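PDB 3CKY: 2-(hydroxymethyl)glutarate dehydrogenase from Eubacterium barkeri, which catalyses the NADH-dependent reduction of 2-formylglutarate to (S)-2-hydroxymethylglutarate, a reversible step in the fermentation of nicotinate. Local coordinates for residues A191-V196 / T293-S298; L179-N184 / R215-E220; G91-D96 / G116-D121; L240-L245 / M264-F269. All coordinates share one frame; numbering follows the deposited sequence. Where two conformers were deposited one is given.

Contact 1. Residues A191-V196 / T293-S298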
loop_
_atom_site.group_PDB
_atom_site.type_symbol
_atom_site.label_atom_id
_atom_site.label_comp_id
_atom_site.label_asym_id
_atom_site.label_seq_id
_atom_site.Cartn_x
_atom_site.Cartn_y
_atom_site.Cartn_z
ATOM N N ALA A 191 -10.757 -2.811 -12.390
ATOM C CA ALA A 191 -12.166 -2.487 -12.662
ATOM C C ALA A 191 -12.755 -3.281 -13.817
ATOM O O ALA A 191 -13.894 -3.769 -13.745
ATOM C CB ALA A 191 -12.323 -0.995 -12.943
ATOM N N LEU A 192 -11.994 -3.385 -14.899
ATOM C CA LEU A 192 -12.445 -4.096 -16.090
ATOM C C LEU A 192 -12.562 -5.597 -15.842
ATOM O O LEU A 192 -13.512 -6.240 -16.277
ATOM C CB LEU A 192 -11.505 -3.818 -17.259
ATOM C CG LEU A 192 -11.548 -2.396 -17.837
ATOM C CD1 LEU A 192 -10.508 -2.257 -18.951
ATOM C CD2 LEU A 192 -12.946 -2.055 -18.353
ATOM N N VAL A 193 -11.599 -6.142 -15.116
ATOM C CA VAL A 193 -11.635 -7.545 -14.723
ATOM C C VAL A 193 -12.862 -7.855 -13.849
ATOM O O VAL A 193 -13.529 -8.877 -14.054
ATOM C CB VAL A 193 -10.333 -7.926 -13.996
ATOM C CG1 VAL A 193 -10.436 -9.321 -13.362
ATOM C CG2 VAL A 193 -9.136 -7.787 -14.958
ATOM N N LEU A 194 -13.143 -6.969 -12.883
ATOM C CA LEU A 194 -14.325 -7.084 -12.033
ATOM C C LEU A 194 -15.606 -7.106 -12.860
ATOM O O LEU A 194 -16.464 -7.956 -12.647
ATOM C CB LEU A 194 -14.383 -5.922 -11.039
ATOM C CG LEU A 194 -15.562 -5.904 -10.028
ATOM C CD1 LEU A 194 -15.549 -7.124 -9.100
ATOM C CD2 LEU A 194 -15.610 -4.611 -9.228
ATOM N N GLY A 195 -15.709 -6.161 -13.796
ATOM C CA GLY A 195 -16.875 -6.016 -14.655
ATOM C C GLY A 195 -17.135 -7.253 -15.465
ATOM O O GLY A 195 -18.262 -7.722 -15.502
ATOM N N VAL A 196 -16.084 -7.784 -16.092
ATOM C CA VAL A 196 -16.199 -9.008 -16.875
ATOM C C VAL A 196 -16.652 -10.148 -15.976
ATOM O O VAL A 196 -17.600 -10.851 -16.285
ATOM C CB VAL A 196 -14.894 -9.367 -17.638
ATOM C CG1 VAL A 196 -15.007 -10.782 -18.269
ATOM C CG2 VAL A 196 -14.611 -8.308 -18.715
ATOM N N THR A 293 -6.721 -14.630 -12.096
ATOM C CA THR A 293 -8.155 -14.900 -11.908
ATOM C C THR A 293 -8.768 -15.878 -12.924
ATOM O O THR A 293 -9.810 -16.476 -12.654
ATOM C CB THR A 293 -8.997 -13.559 -11.954
ATOM O OG1 THR A 293 -8.896 -12.934 -13.248
ATOM C CG2 THR A 293 -8.562 -12.589 -10.840
ATOM N N GLY A 294 -8.112 -16.020 -14.089
ATOM C CA GLY A 294 -8.676 -16.705 -15.218
ATOM C C GLY A 294 -9.698 -15.877 -15.961
ATOM O O GLY A 294 -10.319 -16.357 -16.883
ATOM N N VAL A 295 -9.891 -14.628 -15.563
ATOM C CA VAL A 295 -10.845 -13.761 -16.253
ATOM C C VAL A 295 -10.193 -13.215 -17.521
ATOM O O VAL A 295 -9.018 -12.803 -17.516
ATOM C CB VAL A 295 -11.352 -12.611 -15.348
ATOM C CG1 VAL A 295 -12.192 -11.629 -16.142
ATOM C CG2 VAL A 295 -12.151 -13.184 -14.174
ATOM N N SER A 296 -10.950 -13.265 -18.611
ATOM C CA SER A 296 -10.485 -12.757 -19.895
ATOM C C SER A 296 -11.172 -11.434 -20.222
ATOM O O SER A 296 -12.393 -11.376 -20.329
ATOM C CB SER A 296 -10.754 -13.763 -21.015
ATOM O OG SER A 296 -10.325 -13.212 -22.253
ATOM N N VAL A 297 -10.367 -10.383 -20.340
ATOM C CA VAL A 297 -10.834 -9.069 -20.746
ATOM C C VAL A 297 -10.209 -8.730 -22.097
ATOM O O VAL A 297 -10.918 -8.418 -23.068
ATOM C CB VAL A 297 -10.454 -7.970 -19.712
ATOM C CG1 VAL A 297 -11.018 -6.614 -20.139
ATOM C CG2 VAL A 297 -10.941 -8.337 -18.323
ATOM N N SER A 298 -8.879 -8.785 -22.153
ATOM C CA SER A 298 -8.155 -8.342 -23.341
ATOM C C SER A 298 -8.435 -9.299 -24.473
ATOM O O SER A 298 -8.588 -10.491 -24.247
ATOM C CB SER A 298 -6.634 -8.200 -23.086
ATOM O OG SER A 298 -5.983 -9.446 -22.843
#

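Contact 2. Residues L179-N184 / R215-E220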
loop_
_atom_site.group_PDB
_atom_site.type_symbol
_atom_site.label_atom_id
_atom_site.label_comp_id
_atom_site.label_asym_id
_atom_site.label_seq_id
_atom_site.Cartn_x
_atom_site.Cartn_y
_atom_site.Cartn_z
ATOM N N LEU A 179 2.036 10.298 -13.058
ATOM C CA LEU A 179 1.524 9.634 -11.850
ATOM C C LEU A 179 0.032 9.348 -11.999
ATOM O O LEU A 179 -0.423 8.259 -11.713
ATOM C CB LEU A 179 1.785 10.569 -10.661
ATOM C CG LEU A 179 1.222 10.490 -9.252
ATOM C CD1 LEU A 179 1.857 11.653 -8.444
ATOM C CD2 LEU A 179 -0.315 10.525 -9.176
ATOM N N LEU A 180 -0.721 10.343 -12.447
ATOM C CA LEU A 180 -2.161 10.202 -12.594
ATOM C C LEU A 180 -2.506 9.227 -13.703
ATOM O O LEU A 180 -3.403 8.400 -13.522
ATOM C CB LEU A 180 -2.818 11.566 -12.843
ATOM C CG LEU A 180 -2.820 12.501 -11.631
ATOM C CD1 LEU A 180 -3.230 13.919 -12.037
ATOM C CD2 LEU A 180 -3.743 11.933 -10.538
ATOM N N LEU A 181 -1.797 9.319 -14.837
ATOM C CA LEU A 181 -1.929 8.331 -15.912
ATOM C C LEU A 181 -1.737 6.901 -15.394
ATOM O O LEU A 181 -2.549 6.017 -15.672
ATOM C CB LEU A 181 -0.914 8.597 -17.032
ATOM C CG LEU A 181 -0.888 7.619 -18.222
ATOM C CD1 LEU A 181 -2.296 7.503 -18.894
ATOM C CD2 LEU A 181 0.170 8.026 -19.245
ATOM N N GLY A 182 -0.649 6.681 -14.659
ATOM C CA GLY A 182 -0.345 5.376 -14.089
ATOM C C GLY A 182 -1.376 4.871 -13.104
ATOM O O GLY A 182 -1.803 3.722 -13.189
ATOM N N CYS A 183 -1.782 5.729 -12.178
ATOM C CA CYS A 183 -2.821 5.378 -11.217
ATOM C C CYS A 183 -4.146 5.043 -11.906
ATOM O O CYS A 183 -4.807 4.057 -11.559
ATOM C CB CYS A 183 -3.046 6.513 -10.216
ATOM S SG CYS A 183 -1.726 6.762 -8.996
ATOM N N ASN A 184 -4.531 5.872 -12.870
ATOM C CA ASN A 184 -5.812 5.726 -13.544
ATOM C C ASN A 184 -5.846 4.410 -14.299
ATOM O O ASN A 184 -6.865 3.730 -14.321
ATOM C CB ASN A 184 -6.076 6.914 -14.486
ATOM C CG ASN A 184 -6.276 8.218 -13.749
ATOM O OD1 ASN A 184 -6.443 8.246 -12.527
ATOM N ND2 ASN A 184 -6.265 9.314 -14.490
ATOM N N ARG A 215 -14.782 7.890 -16.382
ATOM C CA ARG A 215 -13.891 8.003 -17.534
ATOM C C ARG A 215 -12.596 8.744 -17.227
ATOM O O ARG A 215 -12.520 9.551 -16.310
ATOM C CB ARG A 215 -14.585 8.640 -18.733
ATOM C CG ARG A 215 -14.841 10.153 -18.627
ATOM C CD ARG A 215 -15.491 10.658 -19.907
ATOM N NE ARG A 215 -16.020 12.014 -19.769
ATOM C CZ ARG A 215 -17.247 12.318 -19.345
ATOM N NH1 ARG A 215 -18.125 11.370 -19.028
ATOM N NH2 ARG A 215 -17.606 13.596 -19.250
ATOM N N SER A 216 -11.572 8.399 -17.990
ATOM C CA SER A 216 -10.276 9.035 -17.903
ATOM C C SER A 216 -9.618 8.952 -19.266
ATOM O O SER A 216 -10.041 8.172 -20.112
ATOM C CB SER A 216 -9.403 8.342 -16.852
ATOM O OG SER A 216 -9.127 6.983 -17.194
ATOM N N TYR A 217 -8.593 9.760 -19.487
ATOM C CA TYR A 217 -7.808 9.642 -20.698
ATOM C C TYR A 217 -7.166 8.247 -20.805
ATOM O O TYR A 217 -7.141 7.658 -21.871
ATOM C CB TYR A 217 -6.746 10.740 -20.776
ATOM C CG TYR A 217 -5.856 10.551 -21.953
ATOM C CD1 TYR A 217 -6.243 10.983 -23.212
ATOM C CD2 TYR A 217 -4.654 9.882 -21.832
ATOM C CE1 TYR A 217 -5.429 10.776 -24.326
ATOM C CE2 TYR A 217 -3.841 9.675 -22.927
ATOM C CZ TYR A 217 -4.236 10.131 -24.161
ATOM O OH TYR A 217 -3.431 9.919 -25.234
ATOM N N ALA A 218 -6.658 7.731 -19.691
ATOM C CA ALA A 218 -6.146 6.343 -19.630
ATOM C C ALA A 218 -7.095 5.350 -20.311
ATOM O O ALA A 218 -6.693 4.581 -21.185
ATOM C CB ALA A 218 -5.886 5.922 -18.207
ATOM N N MET A 219 -8.363 5.376 -19.925
ATOM C CA MET A 219 -9.338 4.503 -20.542
ATOM C C MET A 219 -9.529 4.825 -22.031
ATOM O O MET A 219 -9.588 3.912 -22.864
ATOM C CB MET A 219 -10.667 4.583 -19.806
ATOM C CG MET A 219 -11.738 3.717 -20.427
ATOM S SD MET A 219 -13.208 3.634 -19.432
ATOM C CE MET A 219 -14.112 2.351 -20.288
ATOM N N GLU A 220 -9.632 6.108 -22.371
ATOM C CA GLU A 220 -9.843 6.507 -23.763
ATOM C C GLU A 220 -8.705 6.049 -24.662
ATOM O O GLU A 220 -8.935 5.505 -25.733
ATOM C CB GLU A 220 -10.018 8.019 -23.879
ATOM C CG GLU A 220 -11.392 8.498 -23.428
ATOM C CD GLU A 220 -11.349 9.767 -22.584
ATOM O OE1 GLU A 220 -10.593 10.705 -22.967
ATOM O OE2 GLU A 220 -12.068 9.811 -21.543
HETATM O O HOH W 1 -6.028 9.692 -17.221
#

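Contact 3. Residues G91-D96 / G116-D121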
loop_
_atom_site.group_PDB
_atom_site.type_symbol
_atom_site.label_atom_id
_atom_site.label_comp_id
_atom_site.label_asym_id
_atom_site.label_seq_id
_atom_site.Cartn_x
_atom_site.Cartn_y
_atom_site.Cartn_z
ATOM N N GLY A 91 26.860 32.719 -17.623
ATOM C CA GLY A 91 25.709 33.235 -18.367
ATOM C C GLY A 91 25.104 32.226 -19.329
ATOM O O GLY A 91 24.073 32.496 -19.946
ATOM N N THR A 92 25.748 31.067 -19.463
ATOM C CA THR A 92 25.235 29.985 -20.287
ATOM C C THR A 92 24.032 29.390 -19.573
ATOM O O THR A 92 24.008 29.318 -18.341
ATOM C CB THR A 92 26.301 28.890 -20.519
ATOM O OG1 THR A 92 27.459 29.468 -21.140
ATOM C CG2 THR A 92 25.761 27.777 -21.409
ATOM N N VAL A 93 23.030 28.988 -20.348
ATOM C CA VAL A 93 21.841 28.336 -19.807
ATOM C C VAL A 93 21.834 26.864 -20.215
ATOM O O VAL A 93 21.988 26.550 -21.397
ATOM C CB VAL A 93 20.540 28.994 -20.319
ATOM C CG1 VAL A 93 19.312 28.348 -19.670
ATOM C CG2 VAL A 93 20.554 30.501 -20.066
ATOM N N ILE A 94 21.675 25.974 -19.234
ATOM C CA ILE A 94 21.486 24.549 -19.487
ATOM C C ILE A 94 19.996 24.248 -19.408
ATOM O O ILE A 94 19.344 24.611 -18.433
ATOM C CB ILE A 94 22.187 23.661 -18.438
ATOM C CG1 ILE A 94 23.649 24.083 -18.223
ATOM C CG2 ILE A 94 22.087 22.193 -18.846
ATOM C CD1 ILE A 94 24.535 23.970 -19.453
ATOM N N VAL A 95 19.462 23.598 -20.436
ATOM C CA VAL A 95 18.055 23.201 -20.464
ATOM C C VAL A 95 17.971 21.687 -20.380
ATOM O O VAL A 95 18.192 20.989 -21.366
ATOM C CB VAL A 95 17.348 23.693 -21.734
ATOM C CG1 VAL A 95 15.888 23.261 -21.715
ATOM C CG2 VAL A 95 17.471 25.214 -21.855
ATOM N N ASP A 96 17.673 21.199 -19.178
ATOM C CA ASP A 96 17.636 19.774 -18.883
ATOM C C ASP A 96 16.222 19.228 -19.084
ATOM O O ASP A 96 15.302 19.560 -18.346
ATOM C CB ASP A 96 18.105 19.527 -17.447
ATOM C CG ASP A 96 18.441 18.069 -17.175
ATOM O OD1 ASP A 96 18.169 17.194 -18.022
ATOM O OD2 ASP A 96 18.990 17.800 -16.091
ATOM N N GLY A 116 27.976 30.712 -12.196
ATOM C CA GLY A 116 27.276 31.694 -13.019
ATOM C C GLY A 116 26.477 31.079 -14.158
ATOM O O GLY A 116 26.126 31.770 -15.117
ATOM N N ILE A 117 26.179 29.785 -14.051
ATOM C CA ILE A 117 25.443 29.067 -15.087
ATOM C C ILE A 117 23.988 28.900 -14.657
ATOM O O ILE A 117 23.711 28.503 -13.523
ATOM C CB ILE A 117 26.051 27.668 -15.342
ATOM C CG1 ILE A 117 27.520 27.790 -15.770
ATOM C CG2 ILE A 117 25.234 26.910 -16.399
ATOM C CD1 ILE A 117 28.298 26.505 -15.623
ATOM N N ASP A 118 23.063 29.209 -15.558
ATOM C CA ASP A 118 21.640 29.010 -15.286
ATOM C C ASP A 118 21.241 27.589 -15.675
ATOM O O ASP A 118 21.560 27.132 -16.769
ATOM C CB ASP A 118 20.792 30.025 -16.056
ATOM C CG ASP A 118 20.993 31.440 -15.567
ATOM O OD1 ASP A 118 20.982 31.642 -14.334
ATOM O OD2 ASP A 118 21.158 32.353 -16.409
ATOM N N TYR A 119 20.561 26.897 -14.767
ATOM C CA TYR A 119 20.155 25.514 -14.983
ATOM C C TYR A 119 18.630 25.399 -14.895
ATOM O O TYR A 119 18.043 25.688 -13.847
ATOM C CB TYR A 119 20.812 24.603 -13.941
ATOM C CG TYR A 119 20.909 23.161 -14.383
ATOM C CD1 TYR A 119 22.095 22.658 -14.910
ATOM C CD2 TYR A 119 19.811 22.302 -14.289
ATOM C CE1 TYR A 119 22.197 21.342 -15.330
ATOM C CE2 TYR A 119 19.905 20.967 -14.702
ATOM C CZ TYR A 119 21.104 20.496 -15.226
ATOM O OH TYR A 119 21.231 19.187 -15.637
ATOM N N VAL A 120 17.989 24.984 -15.986
ATOM C CA VAL A 120 16.525 24.970 -16.039
ATOM C C VAL A 120 15.994 23.600 -16.430
ATOM O O VAL A 120 16.503 22.952 -17.349
ATOM C CB VAL A 120 15.956 26.068 -17.003
ATOM C CG1 VAL A 120 16.864 27.289 -17.035
ATOM C CG2 VAL A 120 15.749 25.528 -18.406
ATOM N N ASP A 121 14.980 23.149 -15.703
ATOM C CA ASP A 121 14.268 21.935 -16.075
ATOM C C ASP A 121 13.223 22.316 -17.108
ATOM O O ASP A 121 12.442 23.240 -16.892
ATOM C CB ASP A 121 13.622 21.233 -14.871
ATOM C CG ASP A 121 12.737 22.152 -14.040
ATOM O OD1 ASP A 121 13.234 23.222 -13.631
ATOM O OD2 ASP A 121 11.569 21.798 -13.781
#

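Contact 4. Residues L240-L245 / M264-F269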
loop_
_atom_site.group_PDB
_atom_site.type_symbol
_atom_site.label_atom_id
_atom_site.label_comp_id
_atom_site.label_asym_id
_atom_site.label_seq_id
_atom_site.Cartn_x
_atom_site.Cartn_y
_atom_site.Cartn_z
ATOM N N LEU A 240 8.481 2.274 -18.674
ATOM C CA LEU A 240 8.571 3.727 -18.612
ATOM C C LEU A 240 7.536 4.329 -17.662
ATOM O O LEU A 240 7.842 5.214 -16.875
ATOM C CB LEU A 240 8.467 4.329 -20.005
ATOM C CG LEU A 240 9.621 3.964 -20.933
ATOM C CD1 LEU A 240 9.381 4.501 -22.350
ATOM C CD2 LEU A 240 10.976 4.466 -20.363
ATOM N N GLN A 241 6.315 3.823 -17.726
ATOM C CA GLN A 241 5.274 4.220 -16.790
ATOM C C GLN A 241 5.658 3.903 -15.332
ATOM O O GLN A 241 5.388 4.687 -14.435
ATOM C CB GLN A 241 3.954 3.521 -17.140
ATOM C CG GLN A 241 2.818 3.847 -16.182
ATOM C CD GLN A 241 2.494 5.346 -16.141
ATOM O OE1 GLN A 241 2.920 6.071 -15.230
ATOM N NE2 GLN A 241 1.751 5.818 -17.130
ATOM N N HIS A 242 6.255 2.730 -15.124
ATOM C CA HIS A 242 6.787 2.320 -13.833
ATOM C C HIS A 242 7.893 3.269 -13.348
ATOM O O HIS A 242 7.900 3.678 -12.191
ATOM C CB HIS A 242 7.333 0.876 -13.909
ATOM C CG HIS A 242 7.856 0.371 -12.601
ATOM N ND1 HIS A 242 7.024 -0.107 -11.611
ATOM C CD2 HIS A 242 9.112 0.324 -12.095
ATOM C CE1 HIS A 242 7.753 -0.456 -10.566
ATOM N NE2 HIS A 242 9.019 -0.200 -10.834
ATOM N N LYS A 243 8.813 3.606 -14.239
ATOM C CA LYS A 243 9.875 4.576 -13.937
ATOM C C LYS A 243 9.264 5.915 -13.495
ATOM O O LYS A 243 9.712 6.540 -12.527
ATOM C CB LYS A 243 10.750 4.775 -15.183
ATOM C CG LYS A 243 11.989 5.610 -14.999
ATOM C CD LYS A 243 12.531 6.049 -16.367
ATOM C CE LYS A 243 13.956 6.615 -16.294
ATOM N NZ LYS A 243 14.036 8.049 -15.821
ATOM N N ASP A 244 8.234 6.349 -14.215
ATOM C CA ASP A 244 7.550 7.607 -13.905
ATOM C C ASP A 244 6.919 7.575 -12.523
ATOM O O ASP A 244 7.000 8.549 -11.785
ATOM C CB ASP A 244 6.480 7.915 -14.959
ATOM C CG ASP A 244 7.071 8.384 -16.284
ATOM O OD1 ASP A 244 8.265 8.748 -16.307
ATOM O OD2 ASP A 244 6.334 8.403 -17.296
ATOM N N LEU A 245 6.288 6.455 -12.178
ATOM C CA LEU A 245 5.701 6.298 -10.840
ATOM C C LEU A 245 6.786 6.306 -9.747
ATOM O O LEU A 245 6.584 6.831 -8.651
ATOM C CB LEU A 245 4.874 5.023 -10.763
ATOM C CG LEU A 245 3.566 5.014 -11.569
ATOM C CD1 LEU A 245 3.075 3.584 -11.830
ATOM C CD2 LEU A 245 2.465 5.834 -10.891
ATOM N N MET A 264 0.792 1.997 -4.545
ATOM C CA MET A 264 0.151 0.736 -4.881
ATOM C C MET A 264 0.180 0.521 -6.393
ATOM O O MET A 264 0.476 -0.595 -6.834
ATOM C CB MET A 264 -1.265 0.603 -4.282
ATOM C CG MET A 264 -1.309 0.276 -2.758
ATOM S SD MET A 264 0.040 -0.754 -2.077
ATOM C CE MET A 264 -0.188 -2.253 -3.036
ATOM N N ALA A 265 -0.078 1.562 -7.177
ATOM C CA ALA A 265 0.045 1.463 -8.645
ATOM C C ALA A 265 1.432 0.971 -9.039
ATOM O O ALA A 265 1.573 0.138 -9.916
ATOM C CB ALA A 265 -0.257 2.819 -9.326
ATOM N N THR A 266 2.458 1.486 -8.372
ATOM C CA THR A 266 3.840 1.112 -8.676
ATOM C C THR A 266 4.056 -0.388 -8.521
ATOM O O THR A 266 4.678 -1.038 -9.380
ATOM C CB THR A 266 4.826 1.928 -7.797
ATOM O OG1 THR A 266 4.557 3.333 -7.961
ATOM C CG2 THR A 266 6.294 1.611 -8.133
ATOM N N GLN A 267 3.523 -0.950 -7.443
ATOM C CA GLN A 267 3.701 -2.372 -7.153
ATOM C C GLN A 267 2.887 -3.276 -8.090
ATOM O O GLN A 267 3.320 -4.373 -8.437
ATOM C CB GLN A 267 3.377 -2.667 -5.674
ATOM C CG GLN A 267 4.316 -2.008 -4.689
ATOM C CD GLN A 267 5.808 -2.178 -5.009
ATOM O OE1 GLN A 267 6.597 -1.243 -4.829
ATOM N NE2 GLN A 267 6.198 -3.349 -5.475
ATOM N N ILE A 268 1.726 -2.799 -8.517
ATOM C CA ILE A 268 0.931 -3.507 -9.505
ATOM C C ILE A 268 1.660 -3.557 -10.855
ATOM O O ILE A 268 1.748 -4.613 -11.483
ATOM C CB ILE A 268 -0.484 -2.866 -9.647
ATOM C CG1 ILE A 268 -1.253 -2.985 -8.316
ATOM C CG2 ILE A 268 -1.303 -3.560 -10.784
ATOM C CD1 ILE A 268 -2.508 -2.138 -8.262
ATOM N N PHE A 269 2.210 -2.428 -11.292
ATOM C CA PHE A 269 3.033 -2.414 -12.497
ATOM C C PHE A 269 4.324 -3.232 -12.346
ATOM O O PHE A 269 4.815 -3.771 -13.333
ATOM C CB PHE A 269 3.386 -0.991 -12.926
ATOM C CG PHE A 269 2.279 -0.285 -13.636
ATOM C CD1 PHE A 269 1.905 -0.664 -14.919
ATOM C CD2 PHE A 269 1.611 0.770 -13.029
ATOM C CE1 PHE A 269 0.891 0.008 -15.604
ATOM C CE2 PHE A 269 0.598 1.439 -13.686
ATOM C CZ PHE A 269 0.233 1.052 -14.993
#

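Contact 1. Residues A191-V196 / T293-S298
V297 sets both of its methyls against the last turns of helix 169-197. Its CG1 stands anti to the backbone N (chi1 -177°) and meets L192 CB at 4.0 Å, which leaves CG2 to fit between V193 and V196. V297 CG2 is 3.7 Å from V196 CG2 and 3.9 Å from V193 CG2, and the side chains of V193 and V297 meet at about a right angle. V295 adds a second apolar contact: its CG1 comes to 3.6 Å from V196 CG1, the two valines passing in opposite directions, and also rests against V193 O. This is the tight side, and I286 and W289 of helix 286-293 cover V193 there, while M223 and I227 of helix 217-228 pack on L192.

The solvent side is formed by S296 and G294, both exposed. The CB of S296 turns away, yet its carbonyl still comes close, S296 O lying 3.4 Å from V196 CG1.

T293 makes the turn before them, packed on N256 of the second subunit and A274 of the third. Its OG1 accepts from V295 N at 3.0 Å and is also bonded to W289 O. E290 OE1 accepts from the backbone N of both V297 and S298. An ST turn at a helix end thus directs the C-terminal tail across the long helix of the all-helical C-terminal domain of this beta-hydroxyacid dehydrogenase.

Contact 2. Residues L179-N184 / R215-E220
L181 holds CG opposite its backbone N (chi1 178°) and then bends, which carries CD1 over to helix 217-228 until it lies 4.0 Å from A218 CB. N184, one turn further along the same helix, has CG beside the backbone N instead (chi1 -67°); its CB faces A218 CB at 3.9 Å and its amide lies alongside S216, with ND2 4.0 Å from S216 CB. The A218 methyl is therefore touched by both residues. L181 CD1 also comes up to the edge of the Y217 ring, near its plane, a looser approach.

The polar link is indirect. A water accepts from N184 ND2 at 2.8 Å and from A218 N at 3.2 Å, so it occupies one N-H of the opening turn of helix 217-228. The N-H of M219 is taken by the N-cap S216, whose OG accepts from M219 N at 3.3 Å with a nearly straight N-H...O angle of 165°. An alanine at S216 would lack this hydroxyl and would probably leave M219 N without its capping partner and the helix start less firmly held.

N184 also packs on N184 of the second subunit, and R215 and Y217 make backbone hydrogen bonds to that subunit. A capped helix start docked on the long helix 169-197, which by similarity carries the active-site lysine K174, belongs to the all-helical C-terminal domain of the HIBADH-related enzymes.

Contact 3. Residues G91-D96 / G116-D121
Backbone hydrogen bonds join V93-D96 to D118-D121 as parallel neighbours, I94 paired with Y119 and V95 with V120. I94 N gives its hydrogen to D118 O at 2.7 Å, I94 O receives V120 N, and D96 N returns to V120 O. The pairing begins before the strands proper, where D118 N bonds T92 O and G91 N bonds G116 O at 2.8 Å. D118 O has a second, weaker contact, a CA-H...O from V93 CA at 3.3 Å.

One bond links side chains. Y119 OH donates to D96 OD2 at 2.7 Å; the oxygen lies in the plane of the ring, yet the hydroxyl comes from above the carboxylate, the two planes being 81° apart. D96 OD1 is held by S98 OG.

Apolar contacts occupy both faces. I94 CG2 meets Y119 CE1 at 3.6 Å, and I94 CG1 meets I117 CG2 at 3.7 Å. On the opposite face V93 CG1 touches V120 CG1 at 3.7 Å, and V95 CG2 touches V120 CG2.

In this beta-alpha-beta crossover of the Rossmann domain, connecting helix 102-114 covers Y119, beside V74 and M78 of helix 71-79. Helix 144-157 packs on V93, D118 and V120, and strand 63-66 flanks strand 93-96.

Contact 4. Residues L240-L245 / M264-F269
F269 takes Q241 CG over one face of its ring, a CH-pi contact with the carbon 4.2 Å from the centroid and 20° off the normal. The two residues belong to consecutive helices that run nearly antiparallel, 151° between their directions and 9.4 Å between the segment axes, as a helical hairpin in the all-helical C-terminal domain. The L245 side chain crosses that of F269 at about a right angle, with L245 CD1 3.4 Å from F269 CD2, and CD1 also reaches A265 CB.

H242 extends CG anti to the backbone N (chi1 -178°), which brings the imidazole across to the second helix edge first. T266 O lies in the ring plane, 3.3 Å from H242 CE1, and T266 CG2 is 3.5 Å from that same carbon, while F269 CB faces H242 ND1. E270 and R273 of the same chain, and K253 of the fourth subunit, pack on H242. A glycine at H242 would remove the ring and is likely to open a gap beside T266 and F269, leaving K253 of that subunit without its packing partner.

On the far side of helix 238-255, K243 NZ, of an NAD(+)-binding residue by similarity, hydrogen-bonds P69 O. T266 OG1, bonded to T262 O, sits 3.3 Å from L245 CB.

From the N terminus, contact 3 comes first: it closes the loop through helix 102-114 within the Rossmann domain and is complete before the others begin. Helix 169-197 then opens contact 2 with 179-184 and contact 1 with 191-196. The chain returns at 215-220, closing contact 2 by joining that helix to the start of helix 217-228, so contacts 1 and 2 cross. Contact 4 follows in series, joining helices 238-255 and 260-274, nested inside the long loop that contact 1 finally closes by tying helix 169-197 to the C-terminal tail. Contacts 2 and 4 touch directly, G182 O lying 3.3 Å from F269 CE2. Contact 3 lies on the opposite side of the chain's centre from the other three.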